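PDB 4R3L: N-alpha-acetyltransferase from Sulfolobus solfataricus P2, which transfers an acetyl group from acetyl-CoA to the N-terminal alpha-amino group of proteins, preferring serine at the N-terminus. Local coordinates for residues Asn16-Ile22 against Leu46-Leu51; Tyr65-Glu71 against Lys86-Ile92; Asn120-Ile124 against Met163-Leu167. All blocks are in the same frame, centred on the assembly; numbering follows the deposited sequence.

Contact 1. Residues Asn16-Ile22 against Leu46-Leu51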
loop_
_atom_site.group_PDB
_atom_site.type_symbol
_atom_site.label_atom_id
_atom_site.label_comp_id
_atom_site.label_asym_id
_atom_site.label_seq_id
_atom_site.Cartn_x
_atom_site.Cartn_y
_atom_site.Cartn_z
ATOM N N ASN A 16 -4.680 -12.281 -5.999
ATOM C CA ASN A 16 -5.456 -11.050 -6.148
ATOM C C ASN A 16 -6.701 -11.062 -5.256
ATOM O O ASN A 16 -7.330 -12.117 -5.022
ATOM C CB ASN A 16 -5.822 -10.842 -7.618
ATOM C CG ASN A 16 -4.633 -10.407 -8.449
ATOM O OD1 ASN A 16 -3.992 -11.216 -9.116
ATOM N ND2 ASN A 16 -4.322 -9.124 -8.401
ATOM N N ALA A 17 -7.032 -9.892 -4.713
ATOM C CA ALA A 17 -8.230 -9.755 -3.914
ATOM C C ALA A 17 -9.482 -9.964 -4.754
ATOM O O ALA A 17 -9.489 -9.655 -5.949
ATOM C CB ALA A 17 -8.266 -8.377 -3.257
ATOM N N ARG A 18 -10.537 -10.453 -4.108
ATOM C CA ARG A 18 -11.852 -10.634 -4.735
ATOM C C ARG A 18 -12.915 -9.970 -3.873
ATOM O O ARG A 18 -12.673 -9.722 -2.694
ATOM C CB ARG A 18 -12.161 -12.126 -4.914
ATOM C CG ARG A 18 -11.087 -12.887 -5.711
ATOM C CD ARG A 18 -11.381 -14.388 -5.753
ATOM N NE ARG A 18 -11.676 -14.919 -4.423
ATOM C CZ ARG A 18 -12.182 -16.127 -4.196
ATOM N NH1 ARG A 18 -12.452 -16.936 -5.215
ATOM N NH2 ARG A 18 -12.422 -16.529 -2.952
ATOM N N MET A 19 -14.099 -9.722 -4.435
ATOM C CA MET A 19 -15.155 -9.034 -3.685
ATOM C C MET A 19 -15.446 -9.694 -2.345
ATOM O O MET A 19 -15.670 -9.016 -1.348
ATOM C CB MET A 19 -16.439 -8.961 -4.513
ATOM C CG MET A 19 -16.365 -7.947 -5.626
ATOM S SD MET A 19 -16.357 -6.253 -4.999
ATOM C CE MET A 19 -18.009 -6.159 -4.282
ATOM N N ASP A 20 -15.409 -11.022 -2.318
ATOM C CA ASP A 20 -15.708 -11.762 -1.104
ATOM C C ASP A 20 -14.626 -11.652 -0.034
ATOM O O ASP A 20 -14.832 -12.098 1.092
ATOM C CB ASP A 20 -15.967 -13.230 -1.446
ATOM C CG ASP A 20 -17.320 -13.440 -2.126
ATOM O OD1 ASP A 20 -18.014 -12.431 -2.400
ATOM O OD2 ASP A 20 -17.691 -14.604 -2.394
ATOM N N ASP A 21 -13.484 -11.048 -0.374
ATOM C CA ASP A 21 -12.445 -10.772 0.621
ATOM C C ASP A 21 -12.679 -9.503 1.434
ATOM O O ASP A 21 -12.065 -9.335 2.489
ATOM C CB ASP A 21 -11.070 -10.641 -0.037
ATOM C CG ASP A 21 -10.616 -11.906 -0.722
ATOM O OD1 ASP A 21 -10.841 -13.011 -0.174
ATOM O OD2 ASP A 21 -10.017 -11.785 -1.811
ATOM N N ILE A 22 -13.525 -8.604 0.936
ATOM C CA ILE A 22 -13.619 -7.251 1.497
ATOM C C ILE A 22 -13.974 -7.238 2.978
ATOM O O ILE A 22 -13.419 -6.449 3.738
ATOM C CB ILE A 22 -14.647 -6.390 0.731
ATOM C CG1 ILE A 22 -14.299 -6.340 -0.759
ATOM C CG2 ILE A 22 -14.705 -4.980 1.307
ATOM C CD1 ILE A 22 -13.046 -5.620 -1.069
ATOM N N LEU A 46 -10.884 -2.026 -5.646
ATOM C CA LEU A 46 -10.804 -3.367 -6.215
ATOM C C LEU A 46 -11.271 -3.347 -7.677
ATOM O O LEU A 46 -10.623 -3.916 -8.541
ATOM C CB LEU A 46 -11.619 -4.365 -5.386
ATOM C CG LEU A 46 -11.654 -5.803 -5.908
ATOM C CD1 LEU A 46 -10.250 -6.367 -5.976
ATOM C CD2 LEU A 46 -12.546 -6.674 -5.040
ATOM N N LYS A 47 -12.371 -2.653 -7.972
ATOM C CA LYS A 47 -12.855 -2.631 -9.345
ATOM C C LYS A 47 -11.978 -1.815 -10.299
ATOM O O LYS A 47 -11.839 -2.171 -11.466
ATOM C CB LYS A 47 -14.302 -2.123 -9.379
ATOM C CG LYS A 47 -15.210 -3.060 -8.599
ATOM C CD LYS A 47 -16.673 -2.931 -8.949
ATOM C CE LYS A 47 -17.488 -3.981 -8.185
ATOM N NZ LYS A 47 -17.268 -5.380 -8.686
ATOM N N GLU A 48 -11.383 -0.730 -9.817
ATOM C CA GLU A 48 -10.584 0.118 -10.691
ATOM C C GLU A 48 -9.115 -0.326 -10.829
ATOM O O GLU A 48 -8.508 -0.141 -11.887
ATOM C CB GLU A 48 -10.630 1.562 -10.198
ATOM C CG GLU A 48 -12.039 2.163 -10.191
ATOM C CD GLU A 48 -12.086 3.567 -9.601
ATOM O OE1 GLU A 48 -11.087 3.996 -8.995
ATOM O OE2 GLU A 48 -13.125 4.241 -9.746
ATOM N N TYR A 49 -8.539 -0.884 -9.764
ATOM C CA TYR A 49 -7.090 -1.175 -9.748
ATOM C C TYR A 49 -6.808 -2.578 -9.243
ATOM O O TYR A 49 -5.762 -2.835 -8.625
ATOM C CB TYR A 49 -6.336 -0.175 -8.861
ATOM C CG TYR A 49 -6.857 1.250 -8.916
ATOM C CD1 TYR A 49 -6.669 2.033 -10.042
ATOM C CD2 TYR A 49 -7.520 1.811 -7.828
ATOM C CE1 TYR A 49 -7.138 3.332 -10.095
ATOM C CE2 TYR A 49 -7.996 3.118 -7.875
ATOM C CZ TYR A 49 -7.791 3.872 -9.015
ATOM O OH TYR A 49 -8.252 5.176 -9.073
ATOM N N GLY A 50 -7.730 -3.488 -9.527
ATOM C CA GLY A 50 -7.721 -4.810 -8.939
ATOM C C GLY A 50 -6.504 -5.661 -9.249
ATOM O O GLY A 50 -6.157 -6.527 -8.460
ATOM N N LEU A 51 -5.856 -5.425 -10.381
ATOM C CA LEU A 51 -4.709 -6.251 -10.757
ATOM C C LEU A 51 -3.536 -6.064 -9.806
ATOM O O LEU A 51 -2.663 -6.949 -9.698
ATOM C CB LEU A 51 -4.277 -5.950 -12.188
ATOM C CG LEU A 51 -5.353 -6.343 -13.205
ATOM C CD1 LEU A 51 -4.973 -5.895 -14.591
ATOM C CD2 LEU A 51 -5.552 -7.849 -13.158
HETATM O O HOH W 1 -8.039 -8.077 -7.837
#
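L46 reaches from helix 39-49 to the turn 16-22 with both of its methyls. Its CG is trans to the backbone N (chi1 178°), which sends the branch out from the helix. CD1 lies against the backbone of A17, with L46 CD1 3.4 Å from A17 O, and it also meets the A17 methyl. CD2 packs on the peptide link between R18 and M19, with M19 N 3.5 Å from L46 CD2. L46 CD2 also touches I22 CD1, at 4.1 Å. M19 bends at both chi2 (-70°) and chi3 (-66°). These bends curl the chain, and M19 SD comes 3.8 Å from L46 CD2. K47 runs at about a right angle to M19 and brings its NZ 3.9 Å from M19 SD. M19 also touches Y39 and V43 on the same helix.

In the GNAT fold the first strand is followed by helices before the second strand. Here the turn after strand 13-16 rests on the C-terminal part of helix 39-49. The turn itself is tied by R18 N, which donates to D21 OD2 at 2.7 Å. D21 OD1 makes a salt bridge with R15.

The polar part of the contact lies at N16. N16 ND2 makes two weak hydrogen bonds, to L51 O at 3.0 Å and to G50 O at 3.2 Å. One amide group thus meets two successive carbonyls of the short 3-10 segment 50-51. A leucine here would remove the amide donor and would probably leave the carbonyls of G50 and L51 without this link to the strand end. L51 N is held separately by Y119 OH. A water donates to A17 O and lies very close to G50 O, a distance short enough to be doubtful.

Contact 2. Residues Tyr65-Glu71 against Lys86-Ile92. With COA (coenzyme A), chain C.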
loop_
_atom_site.group_PDB
_atom_site.type_symbol
_atom_site.label_atom_id
_atom_site.label_comp_id
_atom_site.label_asym_id
_atom_site.label_seq_id
_atom_site.Cartn_x
_atom_site.Cartn_y
_atom_site.Cartn_z
ATOM N N TYR A 65 -3.264 -7.518 3.420
ATOM C CA TYR A 65 -3.673 -7.039 2.111
ATOM C C TYR A 65 -2.863 -5.829 1.724
ATOM O O TYR A 65 -2.249 -5.177 2.578
ATOM C CB TYR A 65 -5.178 -6.697 2.103
ATOM C CG TYR A 65 -5.482 -5.463 2.910
ATOM C CD1 TYR A 65 -5.492 -4.210 2.318
ATOM C CD2 TYR A 65 -5.736 -5.546 4.276
ATOM C CE1 TYR A 65 -5.758 -3.068 3.063
ATOM C CE2 TYR A 65 -5.994 -4.409 5.032
ATOM C CZ TYR A 65 -5.990 -3.175 4.422
ATOM O OH TYR A 65 -6.261 -2.039 5.160
ATOM N N ILE A 66 -2.889 -5.510 0.437
ATOM C CA ILE A 66 -2.357 -4.247 -0.038
ATOM C C ILE A 66 -3.328 -3.665 -1.049
ATOM O O ILE A 66 -3.715 -4.333 -2.001
ATOM C CB ILE A 66 -0.943 -4.404 -0.663
ATOM C CG1 ILE A 66 -0.403 -3.038 -1.112
ATOM C CG2 ILE A 66 -0.949 -5.413 -1.826
ATOM C CD1 ILE A 66 1.076 -3.089 -1.545
ATOM N N MET A 67 -3.729 -2.416 -0.817
ATOM C CA MET A 67 -4.693 -1.744 -1.686
ATOM C C MET A 67 -4.026 -0.596 -2.412
ATOM O O MET A 67 -3.531 0.326 -1.772
ATOM C CB MET A 67 -5.885 -1.228 -0.855
ATOM C CG MET A 67 -6.827 -0.360 -1.630
ATOM S SD MET A 67 -8.402 -0.112 -0.732
ATOM C CE MET A 67 -7.826 0.743 0.734
ATOM N N PRO A 68 -4.015 -0.643 -3.754
ATOM C CA PRO A 68 -3.313 0.331 -4.578
ATOM C C PRO A 68 -4.239 1.387 -5.172
ATOM O O PRO A 68 -5.463 1.212 -5.182
ATOM C CB PRO A 68 -2.744 -0.545 -5.696
ATOM C CG PRO A 68 -3.906 -1.475 -5.969
ATOM C CD PRO A 68 -4.531 -1.752 -4.587
ATOM N N ARG A 69 -3.634 2.454 -5.682
ATOM C CA ARG A 69 -4.329 3.425 -6.519
ATOM C C ARG A 69 -3.384 3.767 -7.661
ATOM O O ARG A 69 -2.192 3.954 -7.435
ATOM C CB ARG A 69 -4.705 4.676 -5.722
ATOM C CG ARG A 69 -5.461 5.721 -6.517
ATOM C CD ARG A 69 -5.349 7.057 -5.807
ATOM N NE ARG A 69 -6.469 7.935 -6.092
ATOM C CZ ARG A 69 -6.499 9.215 -5.742
ATOM N NH1 ARG A 69 -5.453 9.749 -5.118
ATOM N NH2 ARG A 69 -7.562 9.958 -6.022
ATOM N N ILE A 70 -3.898 3.834 -8.883
ATOM C CA ILE A 70 -3.056 4.142 -10.031
ATOM C C ILE A 70 -3.330 5.580 -10.483
ATOM O O ILE A 70 -4.493 5.978 -10.614
ATOM C CB ILE A 70 -3.298 3.175 -11.195
ATOM C CG1 ILE A 70 -3.017 1.728 -10.762
ATOM C CG2 ILE A 70 -2.426 3.576 -12.380
ATOM C CD1 ILE A 70 -1.571 1.517 -10.311
ATOM N N GLU A 71 -2.270 6.356 -10.700
ATOM C CA GLU A 71 -2.424 7.796 -10.959
ATOM C C GLU A 71 -1.595 8.279 -12.152
ATOM O O GLU A 71 -0.659 7.618 -12.563
ATOM C CB GLU A 71 -2.028 8.587 -9.711
ATOM C CG GLU A 71 -2.701 8.094 -8.436
ATOM C CD GLU A 71 -2.085 8.676 -7.174
ATOM O OE1 GLU A 71 -0.922 9.125 -7.219
ATOM O OE2 GLU A 71 -2.777 8.679 -6.142
ATOM N N LYS A 86 1.926 6.827 -11.923
ATOM C CA LYS A 86 2.366 6.534 -10.563
ATOM C C LYS A 86 1.497 5.459 -9.924
ATOM O O LYS A 86 0.274 5.475 -10.082
ATOM C CB LYS A 86 2.308 7.795 -9.689
ATOM C CG LYS A 86 3.015 9.014 -10.259
ATOM C CD LYS A 86 2.869 10.227 -9.338
ATOM C CE LYS A 86 1.498 10.895 -9.458
ATOM N NZ LYS A 86 1.481 12.182 -8.700
ATOM N N GLY A 87 2.116 4.551 -9.176
ATOM C CA GLY A 87 1.355 3.626 -8.359
ATOM C C GLY A 87 1.437 4.112 -6.924
ATOM O O GLY A 87 2.490 4.517 -6.454
ATOM N N HIS A 88 0.303 4.105 -6.242
ATOM C CA HIS A 88 0.204 4.685 -4.917
ATOM C C HIS A 88 -0.305 3.604 -3.987
ATOM O O HIS A 88 -1.371 3.046 -4.229
ATOM C CB HIS A 88 -0.743 5.893 -4.972
ATOM C CG HIS A 88 -0.858 6.666 -3.692
ATOM N ND1 HIS A 88 -1.642 7.790 -3.585
ATOM C CD2 HIS A 88 -0.280 6.487 -2.477
ATOM C CE1 HIS A 88 -1.547 8.278 -2.356
ATOM N NE2 HIS A 88 -0.735 7.501 -1.664
ATOM N N VAL A 89 0.441 3.283 -2.937
ATOM C CA VAL A 89 -0.063 2.325 -1.957
ATOM C C VAL A 89 -0.983 3.043 -1.010
ATOM O O VAL A 89 -0.532 3.890 -0.250
ATOM C CB VAL A 89 1.072 1.664 -1.121
ATOM C CG1 VAL A 89 0.486 0.632 -0.146
ATOM C CG2 VAL A 89 2.118 1.031 -2.031
ATOM N N VAL A 90 -2.264 2.704 -1.042
ATOM C CA VAL A 90 -3.241 3.428 -0.231
ATOM C C VAL A 90 -3.219 2.864 1.181
ATOM O O VAL A 90 -3.250 3.598 2.179
ATOM C CB VAL A 90 -4.649 3.324 -0.828
ATOM C CG1 VAL A 90 -5.672 4.028 0.073
ATOM C CG2 VAL A 90 -4.661 3.901 -2.230
ATOM N N SER A 91 -3.094 1.547 1.262
ATOM C CA SER A 91 -3.189 0.879 2.540
ATOM C C SER A 91 -2.501 -0.479 2.455
ATOM O O SER A 91 -2.665 -1.199 1.475
ATOM C CB SER A 91 -4.673 0.740 2.937
ATOM O OG SER A 91 -4.828 0.240 4.248
ATOM N N ILE A 92 -1.716 -0.811 3.475
ATOM C CA ILE A 92 -1.158 -2.151 3.605
ATOM C C ILE A 92 -1.160 -2.542 5.084
ATOM O O ILE A 92 -0.806 -1.748 5.960
ATOM C CB ILE A 92 0.265 -2.240 2.991
ATOM C CG1 ILE A 92 0.794 -3.676 3.032
ATOM C CG2 ILE A 92 1.246 -1.289 3.683
ATOM C CD1 ILE A 92 2.156 -3.820 2.366
HETATM N N1A COA C . 10.804 -3.708 13.603
HETATM C C2A COA C . 11.890 -3.564 12.816
HETATM N N3A COA C . 11.854 -3.914 11.529
HETATM C C4A COA C . 10.712 -4.432 10.979
HETATM C C5A COA C . 9.579 -4.595 11.762
HETATM C C6A COA C . 9.646 -4.217 13.112
HETATM N N6A COA C . 8.478 -4.369 13.972
HETATM N N7A COA C . 8.587 -5.130 10.949
HETATM C C8A COA C . 9.113 -5.291 9.703
HETATM N N9A COA C . 10.392 -4.865 9.703
HETATM C C1B COA C . 11.331 -4.882 8.569
HETATM C C2B COA C . 12.371 -5.908 8.793
HETATM O O2B COA C . 13.550 -5.555 8.162
HETATM C C3B COA C . 11.824 -7.065 8.124
HETATM O O3B COA C . 12.833 -7.962 7.878
HETATM P P3B COA C . 13.066 -9.151 8.874
HETATM O O7A COA C . 13.925 -10.228 8.212
HETATM O O8A COA C . 11.761 -9.742 9.238
HETATM O O9A COA C . 13.747 -8.647 10.109
HETATM C C4B COA C . 11.294 -6.456 6.891
HETATM O O4B COA C . 10.702 -5.259 7.331
HETATM C C5B COA C . 10.251 -7.285 6.267
HETATM O O5B COA C . 9.058 -7.305 6.998
HETATM P P1A COA C . 7.784 -8.173 6.650
HETATM O O1A COA C . 7.782 -9.469 7.413
HETATM O O2A COA C . 7.707 -8.372 5.192
HETATM O O3A COA C . 6.604 -7.251 7.203
HETATM P P2A COA C . 5.294 -7.746 7.930
HETATM O O4A COA C . 5.555 -8.130 9.378
HETATM O O5A COA C . 4.654 -8.857 7.160
HETATM O O6A COA C . 4.276 -6.501 7.931
HETATM C CBP COA C . 3.694 -4.186 8.440
HETATM C CCP COA C . 4.792 -5.230 8.078
HETATM C CDP COA C . 4.341 -2.847 8.671
HETATM C CEP COA C . 2.727 -4.115 7.260
HETATM C CAP COA C . 3.020 -4.719 9.685
HETATM O OAP COA C . 3.806 -4.549 10.866
HETATM C C9P COA C . 1.671 -4.097 9.992
HETATM O O9P COA C . 0.623 -4.536 9.448
HETATM N N8P COA C . 1.529 -3.008 10.934
HETATM C C7P COA C . 0.249 -2.384 11.258
HETATM C C6P COA C . -0.424 -1.694 10.036
HETATM C C5P COA C . 0.509 -0.714 9.330
HETATM O O5P COA C . 1.148 0.114 10.029
HETATM N N4P COA C . 0.666 -0.764 7.875
HETATM C C3P COA C . 1.563 0.157 7.205
HETATM C C2P COA C . 1.190 1.633 7.186
HETATM S S1P COA C . 2.018 2.690 6.040
#
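H88 and E71 meet through different first torsions. H88 CG is trans to its backbone N (chi1 -175°), while E71 CG is trans to its own carbonyl carbon (chi1 -50°). Both groups stand on the same face of the sheet. H88 ND1 donates a fairly straight hydrogen bond to E71 OE2 at 2.9 Å. The oxygen lies in the imidazole plane, but the donor sits above the carboxylate plane, and the two planes are 72° apart. R69 NH1 adds a weak salt-bridge bond to E71 OE2 at 3.1 Å. E71 OE1 accepts from Y125 OH, and the Y125 ring stacks on H88. With ND1 bonded to E71 and NE2 to E127, a zinc-binding residue like H88 itself, the H88 ring is probably held against rotation.

S91 stands on the same face as H88, and S91 OG shares a hydrogen bond of 2.8 Å with Y65 OH. M67 turns its bent end over S91, with M67 CE 3.8 Å from S91 CB. On the other face, I66 packs on both V89 and I92, and I66 CG1 is 3.9 Å from V89 CG1. Helix 103-119 covers I66 and I92 there.

The strands are antiparallel, but the pairing slips by one residue after M67. M67 O takes two donors, V90 N at 2.8 Å and S91 N at 3.3 Å. V90 and S91 thus both face M67, which makes a classic beta bulge. Just beyond it, I92 O accepts a short hydrogen bond of 2.6 Å from N4P of coenzyme A. A bulged fourth strand whose backbone holds the pantetheine arm is a hallmark of the GNAT acetyl-CoA site.

Contact 3. Residues Asn120-Ile124 against Met163-Leu167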
loop_
_atom_site.group_PDB
_atom_site.type_symbol
_atom_site.label_atom_id
_atom_site.label_comp_id
_atom_site.label_asym_id
_atom_site.label_seq_id
_atom_site.Cartn_x
_atom_site.Cartn_y
_atom_site.Cartn_z
ATOM N N ASN A 120 1.741 0.392 -16.299
ATOM C CA ASN A 120 2.838 1.235 -16.790
ATOM C C ASN A 120 3.298 2.327 -15.827
ATOM O O ASN A 120 3.695 3.416 -16.248
ATOM C CB ASN A 120 2.437 1.866 -18.121
ATOM C CG ASN A 120 2.314 0.842 -19.224
ATOM O OD1 ASN A 120 2.934 -0.220 -19.161
ATOM N ND2 ASN A 120 1.522 1.152 -20.244
ATOM N N ALA A 121 3.238 2.038 -14.531
ATOM C CA ALA A 121 3.748 2.958 -13.526
ATOM C C ALA A 121 5.269 3.094 -13.596
ATOM O O ALA A 121 5.983 2.115 -13.845
ATOM C CB ALA A 121 3.316 2.503 -12.133
ATOM N N GLU A 122 5.759 4.308 -13.366
ATOM C CA GLU A 122 7.189 4.602 -13.410
ATOM C C GLU A 122 7.742 4.773 -11.992
ATOM O O GLU A 122 8.954 4.704 -11.758
ATOM C CB GLU A 122 7.429 5.857 -14.277
ATOM C CG GLU A 122 8.813 6.499 -14.195
ATOM C CD GLU A 122 8.939 7.493 -13.045
ATOM O OE1 GLU A 122 7.896 7.913 -12.498
ATOM O OE2 GLU A 122 10.085 7.844 -12.684
ATOM N N GLU A 123 6.839 4.982 -11.032
ATOM C CA GLU A 123 7.238 5.065 -9.637
ATOM C C GLU A 123 6.147 4.505 -8.736
ATOM O O GLU A 123 4.993 4.416 -9.139
ATOM C CB GLU A 123 7.556 6.504 -9.243
ATOM C CG GLU A 123 6.377 7.472 -9.313
ATOM C CD GLU A 123 6.539 8.621 -8.333
ATOM O OE1 GLU A 123 6.692 8.337 -7.126
ATOM O OE2 GLU A 123 6.530 9.798 -8.755
ATOM N N ILE A 124 6.527 4.100 -7.530
ATOM C CA ILE A 124 5.554 3.688 -6.529
ATOM C C ILE A 124 5.803 4.573 -5.329
ATOM O O ILE A 124 6.947 4.872 -5.013
ATOM C CB ILE A 124 5.668 2.180 -6.148
ATOM C CG1 ILE A 124 4.730 1.843 -4.989
ATOM C CG2 ILE A 124 7.096 1.812 -5.732
ATOM C CD1 ILE A 124 4.610 0.364 -4.679
ATOM N N MET A 163 7.277 8.360 0.955
ATOM C CA MET A 163 8.376 7.505 0.552
ATOM C C MET A 163 8.107 7.004 -0.852
ATOM O O MET A 163 6.965 6.686 -1.194
ATOM C CB MET A 163 8.541 6.382 1.561
ATOM C CG MET A 163 8.915 6.940 2.938
ATOM S SD MET A 163 9.424 5.676 4.079
ATOM C CE MET A 163 10.962 5.147 3.320
ATOM N N ALA A 164 9.141 6.984 -1.682
ATOM C CA ALA A 164 8.952 6.670 -3.088
ATOM C C ALA A 164 10.143 5.938 -3.663
ATOM O O ALA A 164 11.260 6.032 -3.150
ATOM C CB ALA A 164 8.691 7.921 -3.886
ATOM N N ARG A 165 9.903 5.218 -4.741
ATOM C CA ARG A 165 11.018 4.672 -5.501
ATOM C C ARG A 165 10.603 4.458 -6.945
ATOM O O ARG A 165 9.424 4.210 -7.231
ATOM C CB ARG A 165 11.515 3.368 -4.878
ATOM C CG ARG A 165 10.453 2.315 -4.698
ATOM C CD ARG A 165 11.085 0.922 -4.627
ATOM N NE ARG A 165 11.481 0.466 -5.953
ATOM C CZ ARG A 165 12.042 -0.710 -6.219
ATOM N NH1 ARG A 165 12.292 -1.576 -5.244
ATOM N NH2 ARG A 165 12.351 -1.020 -7.468
ATOM N N PRO A 166 11.562 4.580 -7.871
ATOM C CA PRO A 166 11.290 4.257 -9.274
ATOM C C PRO A 166 10.928 2.791 -9.448
ATOM O O PRO A 166 11.294 1.951 -8.616
ATOM C CB PRO A 166 12.621 4.574 -9.974
ATOM C CG PRO A 166 13.342 5.495 -9.038
ATOM C CD PRO A 166 12.949 5.041 -7.670
ATOM N N LEU A 167 10.209 2.491 -10.525
ATOM C CA LEU A 167 9.877 1.120 -10.878
ATOM C C LEU A 167 10.701 0.704 -12.084
ATOM O O LEU A 167 10.743 1.433 -13.071
ATOM C CB LEU A 167 8.389 0.975 -11.180
ATOM C CG LEU A 167 7.459 1.015 -9.967
ATOM C CD1 LEU A 167 6.029 0.899 -10.398
ATOM C CD2 LEU A 167 7.829 -0.114 -9.011
#
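I124 and R165 form a hydrogen-bonded antiparallel pair. I124 N donates to R165 O at 2.9 Å, and R165 N returns a bond to I124 O at 3.0 Å. The pair joins the start of strand 123-129 to the end of strand 160-166, in the C-terminal part of the GNAT sheet. E123 and P166 form the next, non-hydrogen-bonded pair. P166 has no N-H to give, and the following bond comes from L167 N to E122 O at 2.8 Å. That donor lies well above the carbonyl plane.

Side chains close over this backbone pairing. I124 CG2 touches R165 CG at 3.5 Å. L167 spreads its two methyls along the other segment: CD1 meets A121 CB at 3.6 Å, and CD2 meets I124 CG2 at 3.9 Å. M112 of helix 103-119 touches I124, R165 and L167 and so backs this apolar patch.

R165 CG lies between its backbone N and carbonyl carbon (chi1 55°), and the chain bends again at chi3 (-76°). This curls the guanidinium back to its own strand, where R165 NE donates to P166 O at 3.1 Å, in the guanidinium plane. NH2 adds a weak second bond to the same oxygen. NH1 reaches L142 O.

E123 OE2 accepts from N76 N and, weakly, from OG of S75, a residue that modulates the loop conformations and contributes to thermostability. On the other branch of the carboxylate, E123 OE1 lies 3.8 Å from A164 CB.

In the fold
Contact 2 is the buried core of the fold. Contacts 1 and 3 are only partly buried and lie nearer the surface. Contacts 2 and 3 belong to one sheet, with strands 83-94 and 123-129 side by side. They meet at G87 N and E123 O, a probable hydrogen bond, and V89 packs on I124. Contact 1 instead sets a turn against a helix, and touches contact 2 where Y49 packs on P68 and I70. Contact 1 relies on methyl packing and weak amide bonds. Contact 3 joins the ends of two neighbouring strands by backbone bonds, with L167 packing over them. Contact 2 adds a polar face, with a zinc-binding histidine, and a link to coenzyme A.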